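Local coordinates for putative lipoprotein (Parabacteroides distasonis ATCC 8503, PDB 3JX8) that is of unproven function but, as a putative lipoprotein related to auto-transporter adhesin head domains, probably serves in adhesion or lipid binding at the cell surface, at residues V177-F182 / A197-C202; I210-T215 / G226-K231; T215-A220 / D233-K238; A220-S225 / G244-V249. One frame throughout, in Å; residues are numbered along the deposited sequence. Where two conformers were deposited one is given.

Contact 1 of 4, residues V177-F182 / A197-C202. With SO4 (sulfate ion), chain I.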
loop_
_atom_site.group_PDB
_atom_site.type_symbol
_atom_site.label_atom_id
_atom_site.label_comp_id
_atom_site.label_asym_id
_atom_site.label_seq_id
_atom_site.Cartn_x
_atom_site.Cartn_y
_atom_site.Cartn_z
ATOM N N VAL A 177 5.339 24.258 -3.482
ATOM C CA VAL A 177 6.136 23.553 -2.495
ATOM C C VAL A 177 7.571 23.534 -2.997
ATOM O O VAL A 177 7.817 23.544 -4.208
ATOM C CB VAL A 177 5.625 22.100 -2.253
ATOM C CG1 VAL A 177 5.563 21.323 -3.552
ATOM C CG2 VAL A 177 6.523 21.368 -1.257
ATOM N N ASP A 178 8.525 23.541 -2.070
ATOM C CA ASP A 178 9.922 23.477 -2.440
ATOM C C ASP A 178 10.277 22.028 -2.794
ATOM O O ASP A 178 10.687 21.761 -3.926
ATOM C CB ASP A 178 10.818 24.006 -1.332
ATOM C CG ASP A 178 12.269 24.080 -1.754
ATOM O OD1 ASP A 178 12.577 24.750 -2.756
ATOM O OD2 ASP A 178 13.110 23.465 -1.085
ATOM N N ARG A 179 10.118 21.117 -1.838
ATOM C CA ARG A 179 10.350 19.682 -2.076
ATOM C C ARG A 179 9.095 18.874 -1.857
ATOM O O ARG A 179 8.403 19.072 -0.850
ATOM C CB ARG A 179 11.447 19.136 -1.186
ATOM C CG ARG A 179 12.806 19.787 -1.487
ATOM C CD ARG A 179 13.910 19.255 -0.621
ATOM N NE ARG A 179 13.550 19.460 0.763
ATOM C CZ ARG A 179 14.102 18.847 1.804
ATOM N NH1 ARG A 179 15.092 17.970 1.631
ATOM N NH2 ARG A 179 13.668 19.131 3.035
ATOM N N ALA A 180 8.816 17.978 -2.804
ATOM C CA ALA A 180 7.654 17.118 -2.786
ATOM C C ALA A 180 8.066 15.660 -2.961
ATOM O O ALA A 180 8.986 15.315 -3.743
ATOM C CB ALA A 180 6.664 17.503 -3.899
ATOM N N SER A 181 7.346 14.801 -2.253
ATOM C CA SER A 181 7.474 13.379 -2.407
ATOM C C SER A 181 6.059 12.772 -2.618
ATOM O O SER A 181 5.169 12.964 -1.786
ATOM C CB SER A 181 8.177 12.844 -1.188
ATOM O OG SER A 181 8.000 11.456 -1.161
ATOM N N PHE A 182 5.843 12.109 -3.755
ATOM C CA PHE A 182 4.567 11.499 -4.124
ATOM C C PHE A 182 4.684 9.996 -4.323
ATOM O O PHE A 182 5.472 9.522 -5.164
ATOM C CB PHE A 182 4.061 12.108 -5.416
ATOM C CG PHE A 182 3.804 13.572 -5.334
ATOM C CD1 PHE A 182 2.998 14.096 -4.345
ATOM C CD2 PHE A 182 4.329 14.437 -6.275
ATOM C CE1 PHE A 182 2.754 15.469 -4.278
ATOM C CE2 PHE A 182 4.068 15.810 -6.214
ATOM C CZ PHE A 182 3.272 16.320 -5.207
ATOM N N ALA A 197 6.297 22.227 -7.673
ATOM C CA ALA A 197 7.434 21.794 -6.881
ATOM C C ALA A 197 8.732 22.202 -7.555
ATOM O O ALA A 197 8.859 22.127 -8.779
ATOM C CB ALA A 197 7.416 20.301 -6.719
ATOM N N ARG A 198 9.719 22.601 -6.757
ATOM C CA ARG A 198 11.062 22.768 -7.296
ATOM C C ARG A 198 11.696 21.392 -7.538
ATOM O O ARG A 198 12.187 21.128 -8.629
ATOM C CB ARG A 198 11.936 23.637 -6.388
ATOM C CG ARG A 198 13.334 23.847 -6.958
ATOM C CD ARG A 198 14.158 24.817 -6.106
ATOM N NE ARG A 198 14.369 24.271 -4.762
ATOM C CZ ARG A 198 15.348 23.445 -4.393
ATOM N NH1 ARG A 198 16.285 23.052 -5.251
ATOM N NH2 ARG A 198 15.389 22.997 -3.141
ATOM N N LYS A 199 11.713 20.559 -6.496
ATOM C CA LYS A 199 12.182 19.190 -6.582
ATOM C C LYS A 199 11.061 18.234 -6.202
ATOM O O LYS A 199 10.373 18.443 -5.202
ATOM C CB LYS A 199 13.348 18.957 -5.635
ATOM C CG LYS A 199 14.522 19.924 -5.853
ATOM C CD LYS A 199 15.900 19.356 -5.397
ATOM C CE LYS A 199 16.011 19.106 -3.893
ATOM N NZ LYS A 199 17.436 18.841 -3.427
ATOM N N ALA A 200 10.884 17.182 -6.985
ATOM C CA ALA A 200 9.902 16.146 -6.675
ATOM C C ALA A 200 10.457 14.744 -6.903
ATOM O O ALA A 200 11.198 14.478 -7.881
ATOM C CB ALA A 200 8.662 16.334 -7.484
ATOM N N GLU A 201 10.059 13.850 -6.005
ATOM C CA GLU A 201 10.283 12.411 -6.135
ATOM C C GLU A 201 8.934 11.711 -6.292
ATOM O O GLU A 201 8.022 11.933 -5.484
ATOM C CB GLU A 201 10.939 11.896 -4.867
ATOM C CG GLU A 201 11.432 10.483 -4.991
ATOM C CD GLU A 201 11.891 9.902 -3.656
ATOM O OE1 GLU A 201 12.309 10.731 -2.795
ATOM O OE2 GLU A 201 11.824 8.642 -3.485
ATOM N N CYS A 202 8.808 10.883 -7.314
ATOM C CA CYS A 202 7.567 10.177 -7.614
ATOM C C CYS A 202 7.826 8.691 -7.657
ATOM O O CYS A 202 8.702 8.210 -8.386
ATOM C CB CYS A 202 7.039 10.618 -8.952
ATOM S SG CYS A 202 6.490 12.308 -8.978
HETATM S S SO4 I . 19.102 21.570 -3.290
HETATM O O1 SO4 I . 18.864 20.715 -4.442
HETATM O O2 SO4 I . 18.712 20.862 -2.072
HETATM O O3 SO4 I . 20.506 21.944 -3.277
HETATM O O4 SO4 I . 18.350 22.799 -3.421
#
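R198 grips the carboxylate of D178 side-on. Its NE meets D178 OD1 at 2.7 Å and its NH2 meets D178 OD2 at 3.1 Å, so each oxygen has its own nearly straight N-H bond. Both oxygens lie close to the guanidinium plane, although the carboxylate plane is turned 31° from it. D178 can present its acid here because CG stands anti to the backbone N (chi1 -174°), and the long arginine bends at chi3 to come alongside. A sulfate ion, probably from the crystallisation liquor, takes two weak bonds through its O4 from R198 NH1 and NH2, while K199 NZ holds SO4 O1 at 2.6 Å and also O2, so R198 and K199 together hold the anion at this corner. K199 N to D178 O at 3.0 Å keeps the two corners in register; beyond it A180 N, E201 N and F182 N continue the parallel pairing. Equivalent residues of successive coils thus stack as in a right-handed parallel beta-helix of the pectate-lyase-like kind. Towards the interior, small A180 fits against A197, CB to CB at 4.0 Å, and C202 SG sits at the edge of the F182 ring, 4.1 Å from F182 CD2. V212, from the wall across the interior, packs on F182 and A200, and L161 of the preceding coil touches V177 and F182.

Contact 2 of 4, residues I210-T215 / G226-K231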
loop_
_atom_site.group_PDB
_atom_site.type_symbol
_atom_site.label_atom_id
_atom_site.label_comp_id
_atom_site.label_asym_id
_atom_site.label_seq_id
_atom_site.Cartn_x
_atom_site.Cartn_y
_atom_site.Cartn_z
ATOM N N ILE A 210 0.555 9.230 -11.197
ATOM C CA ILE A 210 0.935 10.514 -10.615
ATOM C C ILE A 210 1.075 11.544 -11.724
ATOM O O ILE A 210 1.714 11.290 -12.760
ATOM C CB ILE A 210 2.264 10.434 -9.855
ATOM C CG1 ILE A 210 2.202 9.353 -8.759
ATOM C CG2 ILE A 210 2.691 11.872 -9.312
ATOM C CD1 ILE A 210 3.562 9.149 -7.987
ATOM N N SER A 211 0.476 12.705 -11.509
ATOM C CA SER A 211 0.683 13.869 -12.373
ATOM C C SER A 211 1.448 14.922 -11.599
ATOM O O SER A 211 0.943 15.428 -10.597
ATOM C CB SER A 211 -0.645 14.437 -12.829
ATOM O OG SER A 211 -1.357 13.457 -13.572
ATOM N N VAL A 212 2.656 15.258 -12.056
ATOM C CA VAL A 212 3.553 16.093 -11.290
ATOM C C VAL A 212 4.019 17.288 -12.101
ATOM O O VAL A 212 4.124 17.215 -13.328
ATOM C CB VAL A 212 4.786 15.275 -10.767
ATOM C CG1 VAL A 212 5.577 14.650 -11.943
ATOM C CG2 VAL A 212 5.678 16.128 -9.801
ATOM N N TYR A 213 4.281 18.387 -11.383
ATOM C CA TYR A 213 4.878 19.595 -11.931
ATOM C C TYR A 213 6.085 19.911 -11.067
ATOM O O TYR A 213 5.940 20.286 -9.906
ATOM C CB TYR A 213 3.857 20.716 -11.869
ATOM C CG TYR A 213 4.286 22.102 -12.303
ATOM C CD1 TYR A 213 5.369 22.306 -13.133
ATOM C CD2 TYR A 213 3.529 23.221 -11.921
ATOM C CE1 TYR A 213 5.731 23.568 -13.543
ATOM C CE2 TYR A 213 3.868 24.494 -12.336
ATOM C CZ TYR A 213 4.966 24.662 -13.153
ATOM O OH TYR A 213 5.326 25.910 -13.580
ATOM N N ALA A 214 7.274 19.719 -11.641
ATOM C CA ALA A 214 8.561 19.956 -10.986
ATOM C C ALA A 214 9.348 20.874 -11.909
ATOM O O ALA A 214 9.390 20.667 -13.116
ATOM C CB ALA A 214 9.334 18.636 -10.726
ATOM N N THR A 215 9.946 21.902 -11.340
ATOM C CA THR A 215 10.661 22.895 -12.143
ATOM C C THR A 215 12.152 22.600 -12.273
ATOM O O THR A 215 12.740 22.926 -13.294
ATOM C CB THR A 215 10.447 24.320 -11.605
ATOM O OG1 THR A 215 11.014 24.415 -10.299
ATOM C CG2 THR A 215 8.941 24.652 -11.548
ATOM N N GLY A 226 1.969 1.288 -13.919
ATOM C CA GLY A 226 1.606 2.668 -13.695
ATOM C C GLY A 226 2.282 3.709 -14.550
ATOM O O GLY A 226 3.153 3.404 -15.385
ATOM N N GLU A 227 1.866 4.956 -14.341
ATOM C CA GLU A 227 2.299 6.067 -15.196
ATOM C C GLU A 227 2.545 7.350 -14.459
ATOM O O GLU A 227 1.768 7.706 -13.542
ATOM C CB GLU A 227 1.236 6.363 -16.253
ATOM C CG GLU A 227 0.971 5.186 -17.179
ATOM C CD GLU A 227 -0.089 5.494 -18.253
ATOM O OE1 GLU A 227 -0.619 6.594 -18.289
ATOM O OE2 GLU A 227 -0.426 4.624 -19.052
ATOM N N ILE A 228 3.624 8.028 -14.859
ATOM C CA ILE A 228 3.964 9.354 -14.365
ATOM C C ILE A 228 3.856 10.323 -15.560
ATOM O O ILE A 228 4.460 10.111 -16.625
ATOM C CB ILE A 228 5.354 9.416 -13.726
ATOM C CG1 ILE A 228 5.377 8.447 -12.537
ATOM C CG2 ILE A 228 5.717 10.913 -13.334
ATOM C CD1 ILE A 228 6.758 8.228 -11.857
ATOM N N HIS A 229 3.040 11.347 -15.382
ATOM C CA HIS A 229 2.887 12.408 -16.358
ATOM C C HIS A 229 3.484 13.634 -15.710
ATOM O O HIS A 229 3.113 13.985 -14.575
ATOM C CB HIS A 229 1.412 12.690 -16.645
ATOM C CG HIS A 229 0.571 11.465 -16.715
ATOM N ND1 HIS A 229 0.639 10.580 -17.767
ATOM C CD2 HIS A 229 -0.343 10.961 -15.851
ATOM C CE1 HIS A 229 -0.206 9.587 -17.555
ATOM N NE2 HIS A 229 -0.818 9.793 -16.400
ATOM N N TYR A 230 4.392 14.302 -16.397
ATOM C CA TYR A 230 5.004 15.472 -15.814
ATOM C C TYR A 230 5.034 16.677 -16.730
ATOM O O TYR A 230 5.069 16.557 -17.966
ATOM C CB TYR A 230 6.411 15.161 -15.305
ATOM C CG TYR A 230 7.522 15.074 -16.351
ATOM C CD1 TYR A 230 7.700 13.909 -17.113
ATOM C CD2 TYR A 230 8.410 16.131 -16.559
ATOM C CE1 TYR A 230 8.722 13.811 -18.041
ATOM C CE2 TYR A 230 9.440 16.033 -17.484
ATOM C CZ TYR A 230 9.592 14.875 -18.209
ATOM O OH TYR A 230 10.582 14.746 -19.119
ATOM N N LYS A 231 5.046 17.842 -16.085
ATOM C CA LYS A 231 5.196 19.109 -16.772
ATOM C C LYS A 231 6.253 19.907 -16.058
ATOM O O LYS A 231 6.672 19.545 -14.962
ATOM C CB LYS A 231 3.880 19.871 -16.785
ATOM C CG LYS A 231 3.321 20.179 -15.423
ATOM C CD LYS A 231 2.013 20.975 -15.515
ATOM C CE LYS A 231 2.309 22.456 -15.700
ATOM N NZ LYS A 231 1.063 23.257 -15.838
#
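Strands 210-214 and 227-231 run parallel, their axes 4.7 Å apart at closest approach, with hydrogen bonds alternating from I210 N to E227 O through V212 N to H229 O (2.9 Å) and K231 N to V212 O, and fading to a weak bond from A214 N. On one face K231 lies over the Y213 ring. Its CE stands almost above the ring centre, 3.9 Å from the Y213 centroid, and NZ follows at 4.7 Å as a cation-pi contact. The lysine reaches the ring because its chain bends at chi3 (-83°), and a long aliphatic arm ending in a charge suits a tyrosine that is only partly buried. On the same face S211 OG approaches the edge of the H229 imidazole, 3.5 Å from H229 CD2; the ring's ND1 is bonded to N247 on the next strand. The other face is apolar: V212 CG1 touches Y230 CB at 3.5 Å and I228 CG2 at 4.0 Å. V212 and I228 are beta-branched and well suited to a strand; V212 and Y230 pack on L218, and I228 on A220. Equivalent positions of successive coils stacked in parallel register are consistent with the parallel beta-helix of the pectate-lyase-like clan.

Contact 3 of 4, residues T215-A220 / D233-K238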
loop_
_atom_site.group_PDB
_atom_site.type_symbol
_atom_site.label_atom_id
_atom_site.label_comp_id
_atom_site.label_asym_id
_atom_site.label_seq_id
_atom_site.Cartn_x
_atom_site.Cartn_y
_atom_site.Cartn_z
ATOM N N THR A 215 9.946 21.902 -11.340
ATOM C CA THR A 215 10.661 22.895 -12.143
ATOM C C THR A 215 12.152 22.600 -12.273
ATOM O O THR A 215 12.740 22.926 -13.294
ATOM C CB THR A 215 10.447 24.320 -11.605
ATOM O OG1 THR A 215 11.014 24.415 -10.299
ATOM C CG2 THR A 215 8.941 24.652 -11.548
ATOM N N GLN A 216 12.760 21.963 -11.280
ATOM C CA GLN A 216 14.210 21.767 -11.318
ATOM C C GLN A 216 14.672 20.302 -11.379
ATOM O O GLN A 216 15.448 19.945 -12.247
ATOM C CB GLN A 216 14.806 22.451 -10.118
ATOM C CG GLN A 216 16.299 22.534 -10.143
ATOM C CD GLN A 216 16.802 23.199 -8.889
ATOM O OE1 GLN A 216 16.387 24.319 -8.558
ATOM N NE2 GLN A 216 17.670 22.505 -8.164
ATOM N N ILE A 217 14.203 19.482 -10.448
ATOM C CA ILE A 217 14.607 18.079 -10.355
ATOM C C ILE A 217 13.359 17.197 -10.223
ATOM O O ILE A 217 12.467 17.483 -9.419
ATOM C CB ILE A 217 15.476 17.826 -9.089
ATOM C CG1 ILE A 217 16.753 18.669 -9.105
ATOM C CG2 ILE A 217 15.837 16.369 -8.951
ATOM C CD1 ILE A 217 17.712 18.295 -10.208
ATOM N N LEU A 218 13.317 16.124 -11.004
ATOM C CA LEU A 218 12.258 15.129 -10.946
ATOM C C LEU A 218 12.898 13.752 -10.940
ATOM O O LEU A 218 13.661 13.391 -11.847
ATOM C CB LEU A 218 11.269 15.239 -12.116
ATOM C CG LEU A 218 10.161 14.173 -12.195
ATOM C CD1 LEU A 218 9.255 14.189 -10.903
ATOM C CD2 LEU A 218 9.321 14.395 -13.483
ATOM N N ASP A 219 12.571 12.993 -9.915
ATOM C CA ASP A 219 13.044 11.638 -9.768
ATOM C C ASP A 219 11.799 10.759 -9.922
ATOM O O ASP A 219 10.890 10.785 -9.076
ATOM C CB ASP A 219 13.717 11.577 -8.395
ATOM C CG ASP A 219 14.267 10.241 -8.056
ATOM O OD1 ASP A 219 14.287 9.333 -8.918
ATOM O OD2 ASP A 219 14.698 10.101 -6.877
ATOM N N ALA A 220 11.733 10.034 -11.032
ATOM C CA ALA A 220 10.525 9.357 -11.493
ATOM C C ALA A 220 10.752 7.839 -11.482
ATOM O O ALA A 220 11.605 7.326 -12.226
ATOM C CB ALA A 220 10.142 9.847 -12.883
ATOM N N ASP A 233 10.148 21.882 -16.835
ATOM C CA ASP A 233 11.360 21.452 -17.493
ATOM C C ASP A 233 12.435 21.087 -16.485
ATOM O O ASP A 233 13.530 21.595 -16.554
ATOM C CB ASP A 233 11.835 22.534 -18.461
ATOM C CG ASP A 233 10.787 22.865 -19.523
ATOM O OD1 ASP A 233 10.376 21.975 -20.284
ATOM O OD2 ASP A 233 10.347 24.031 -19.576
ATOM N N PRO A 234 12.134 20.162 -15.557
ATOM C CA PRO A 234 13.178 19.725 -14.648
ATOM C C PRO A 234 14.171 18.806 -15.371
ATOM O O PRO A 234 13.921 18.435 -16.512
ATOM C CB PRO A 234 12.404 18.888 -13.652
ATOM C CG PRO A 234 11.385 18.203 -14.521
ATOM C CD PRO A 234 10.999 19.223 -15.562
ATOM N N GLU A 235 15.271 18.463 -14.704
ATOM C CA GLU A 235 16.124 17.343 -15.096
ATOM C C GLU A 235 15.486 16.106 -14.457
ATOM O O GLU A 235 15.309 16.048 -13.226
ATOM C CB GLU A 235 17.552 17.515 -14.581
ATOM C CG GLU A 235 18.210 18.810 -15.066
ATOM C CD GLU A 235 19.528 19.087 -14.388
ATOM O OE1 GLU A 235 19.879 18.379 -13.407
ATOM O OE2 GLU A 235 20.192 20.035 -14.831
ATOM N N ILE A 236 15.117 15.141 -15.293
ATOM C CA ILE A 236 14.414 13.949 -14.839
ATOM C C ILE A 236 15.393 12.794 -14.735
ATOM O O ILE A 236 16.234 12.593 -15.627
ATOM C CB ILE A 236 13.204 13.618 -15.798
ATOM C CG1 ILE A 236 12.337 12.483 -15.248
ATOM C CG2 ILE A 236 13.651 13.313 -17.235
ATOM C CD1 ILE A 236 11.060 12.238 -16.108
ATOM N N SER A 237 15.314 12.066 -13.629
ATOM C CA SER A 237 15.941 10.735 -13.503
ATOM C C SER A 237 14.828 9.739 -13.618
ATOM O O SER A 237 13.847 9.812 -12.861
ATOM C CB SER A 237 16.636 10.583 -12.162
ATOM O OG SER A 237 17.618 11.616 -12.122
ATOM N N LYS A 238 14.963 8.829 -14.579
ATOM C CA LYS A 238 13.890 7.899 -14.944
ATOM C C LYS A 238 14.237 6.508 -14.449
ATOM O O LYS A 238 15.381 6.077 -14.567
ATOM C CB LYS A 238 13.746 7.825 -16.442
ATOM C CG LYS A 238 13.375 9.107 -17.093
ATOM C CD LYS A 238 13.484 8.957 -18.606
ATOM C CE LYS A 238 13.253 10.250 -19.351
ATOM N NZ LYS A 238 13.502 10.050 -20.790
HETATM O O HOH W 1 10.878 24.001 -15.195
#
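The carbonyl oxygen of L218 accepts the N-H of S237 at 2.8 Å, and the CA-H of I236 also points at it. Next along, A220 N donates to S237 O at 2.8 Å and L218 N to E235 O, continuing the parallel pairing. At the corner E235 N bonds to Q216 O from well above the carbonyl plane, and a water links T215 O (2.9 Å) to D233 N. P234 has no N-H to give, which suits a place just before the first strand bond, and its ring lies against the leucine, with P234 CG 3.8 Å from L218 CB. L218 and I236 run side by side: with CG of L218 anti to the backbone N (chi1 176°), its CD2 meets I236 CD1 at 3.8 Å. That same CD1 reaches A220, whose single methyl, CB, lies against it at 4.1 Å. Y230 and I246 lie on this apolar side, whereas E235 and S237 are on the outward face. K238 NZ is hydrogen-bonded to the side-chain oxygen of N79 and the backbone carbonyl of F77, both of the second subunit. Strand 235-241 is outermost in its sheet within the chain, as befits the terminal coil of a parallel beta-helix.

Contact 4 of 4, residues A220-S225 / G244-V249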
loop_
_atom_site.group_PDB
_atom_site.type_symbol
_atom_site.label_atom_id
_atom_site.label_comp_id
_atom_site.label_asym_id
_atom_site.label_seq_id
_atom_site.Cartn_x
_atom_site.Cartn_y
_atom_site.Cartn_z
ATOM N N ALA A 220 11.733 10.034 -11.032
ATOM C CA ALA A 220 10.525 9.357 -11.493
ATOM C C ALA A 220 10.752 7.839 -11.482
ATOM O O ALA A 220 11.605 7.326 -12.226
ATOM C CB ALA A 220 10.142 9.847 -12.883
ATOM N N ASN A 221 10.034 7.129 -10.612
ATOM C CA ASN A 221 10.240 5.696 -10.393
ATOM C C ASN A 221 8.942 4.941 -10.479
ATOM O O ASN A 221 7.947 5.309 -9.813
ATOM C CB ASN A 221 10.863 5.440 -9.012
ATOM C CG ASN A 221 12.159 6.220 -8.820
ATOM O OD1 ASN A 221 13.156 5.926 -9.469
ATOM N ND2 ASN A 221 12.122 7.266 -8.017
ATOM N N ILE A 222 8.939 3.882 -11.280
ATOM C CA ILE A 222 7.777 3.023 -11.453
ATOM C C ILE A 222 8.220 1.572 -11.420
ATOM O O ILE A 222 9.179 1.155 -12.126
ATOM C CB ILE A 222 7.065 3.253 -12.806
ATOM C CG1 ILE A 222 6.727 4.742 -12.999
ATOM C CG2 ILE A 222 5.848 2.305 -12.942
ATOM C CD1 ILE A 222 6.198 5.114 -14.397
ATOM N N VAL A 223 7.518 0.816 -10.583
ATOM C CA VAL A 223 7.607 -0.622 -10.552
ATOM C C VAL A 223 6.197 -1.136 -10.798
ATOM O O VAL A 223 5.368 -1.181 -9.878
ATOM C CB VAL A 223 8.191 -1.118 -9.202
ATOM C CG1 VAL A 223 8.182 -2.674 -9.136
ATOM C CG2 VAL A 223 9.613 -0.544 -9.008
ATOM N N GLY A 224 5.917 -1.517 -12.033
ATOM C CA GLY A 224 4.578 -1.975 -12.437
ATOM C C GLY A 224 4.102 -1.362 -13.747
ATOM O O GLY A 224 4.891 -0.993 -14.570
ATOM N N SER A 225 2.794 -1.266 -13.934
ATOM C CA SER A 225 2.180 -0.775 -15.183
ATOM C C SER A 225 1.740 0.677 -15.081
ATOM O O SER A 225 1.196 1.232 -16.028
ATOM C CB SER A 225 0.943 -1.609 -15.495
ATOM O OG SER A 225 -0.008 -1.505 -14.418
ATOM N N GLY A 244 4.978 0.090 -17.319
ATOM C CA GLY A 244 4.595 1.475 -17.099
ATOM C C GLY A 244 5.320 2.468 -17.984
ATOM O O GLY A 244 6.146 2.101 -18.836
ATOM N N SER A 245 5.010 3.745 -17.794
ATOM C CA SER A 245 5.565 4.764 -18.650
ATOM C C SER A 245 5.572 6.145 -18.041
ATOM O O SER A 245 4.817 6.446 -17.126
ATOM C CB SER A 245 4.815 4.788 -19.988
ATOM O OG SER A 245 3.536 5.294 -19.783
ATOM N N ILE A 246 6.475 6.951 -18.557
ATOM C CA ILE A 246 6.683 8.330 -18.169
ATOM C C ILE A 246 6.406 9.167 -19.391
ATOM O O ILE A 246 6.889 8.824 -20.469
ATOM C CB ILE A 246 8.152 8.568 -17.738
ATOM C CG1 ILE A 246 8.436 7.839 -16.424
ATOM C CG2 ILE A 246 8.462 10.065 -17.559
ATOM C CD1 ILE A 246 9.902 7.763 -16.067
ATOM N N ASN A 247 5.641 10.253 -19.239
ATOM C CA ASN A 247 5.419 11.179 -20.347
ATOM C C ASN A 247 5.365 12.655 -19.936
ATOM O O ASN A 247 4.853 13.012 -18.864
ATOM C CB ASN A 247 4.195 10.781 -21.185
ATOM C CG ASN A 247 2.891 11.123 -20.522
ATOM O OD1 ASN A 247 2.536 10.517 -19.521
ATOM N ND2 ASN A 247 2.147 12.088 -21.096
ATOM N N LYS A 248 5.948 13.492 -20.787
ATOM C CA LYS A 248 6.018 14.919 -20.558
ATOM C C LYS A 248 4.864 15.601 -21.263
ATOM O O LYS A 248 4.617 15.306 -22.407
ATOM C CB LYS A 248 7.342 15.492 -21.070
ATOM C CG LYS A 248 7.602 16.929 -20.592
ATOM C CD LYS A 248 9.013 17.373 -20.872
ATOM C CE LYS A 248 9.199 18.840 -20.533
ATOM N NZ LYS A 248 10.641 19.262 -20.628
ATOM N N VAL A 249 4.148 16.478 -20.560
ATOM C CA VAL A 249 3.030 17.217 -21.140
ATOM C C VAL A 249 3.337 18.722 -21.037
ATOM O O VAL A 249 4.143 19.148 -20.182
ATOM C CB VAL A 249 1.677 16.844 -20.431
ATOM C CG1 VAL A 249 1.475 15.300 -20.419
ATOM C CG2 VAL A 249 1.617 17.357 -19.029
#
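G244, I222 and I246 bury the most surface here, where strand 220-223 faces strand 245-248 across the interior of the coil. I222 sends its CD1 over the backbone of the other strand, 3.3 Å from S245 O, and touches I246 CG1 at 4.1 Å. Its CG1 lies anti to the carbonyl carbon (chi1 -53°), and the almost straight chain beyond (chi2 172°) carries the methyl inward. I246 answers from the opposite wall, with its CD1 3.8 Å from the CB of A220. The third residue, G244, has no side chain, which lets its backbone lie close under I222 CG2 and the turn. G244 N donates to G224 O at 3.0 Å, in the carbonyl plane and on a lone pair, though the N-H is bent to 133°. G224 itself has backbone angles that call for glycine, while S225 turns outward next to it and G244 CA approaches S225 O. I228 and Y230 of strand 227-231, the neighbour of 245-248, pack on I222 and I246 respectively, and N79 of the second subunit also packs on I246. The chemistry implies that the two walls are held by apolar contact between aliphatic side chains in the interior and, at the turn, by the main-chain bond that the close approach of G244 allows.

The four contacts follow the last coils of the beta-helix toward its C-terminal end. Contact 1 opens the series, and its strand 200-205 continues the sheet into contact 3, with C202 N probably hydrogen-bonded to D219 O at 2.7 Å; centres of the two are 10 Å apart. Contact 2 belongs to another wall, and A197 O of contact 1 probably accepts a bond, 2.8 Å long, from T215 N, a residue shared by contacts 2 and 3. Contacts 2 and 4 are the nearest pair, 8 Å between centres, probably joined by Y230 O and V249 N at 2.8 Å. A salt bridge of 2.7 Å, D233 OD1 to K248 NZ, ties contact 3 to contact 4, which share A220. The sulfate held in contact 1 marks a basic outer corner.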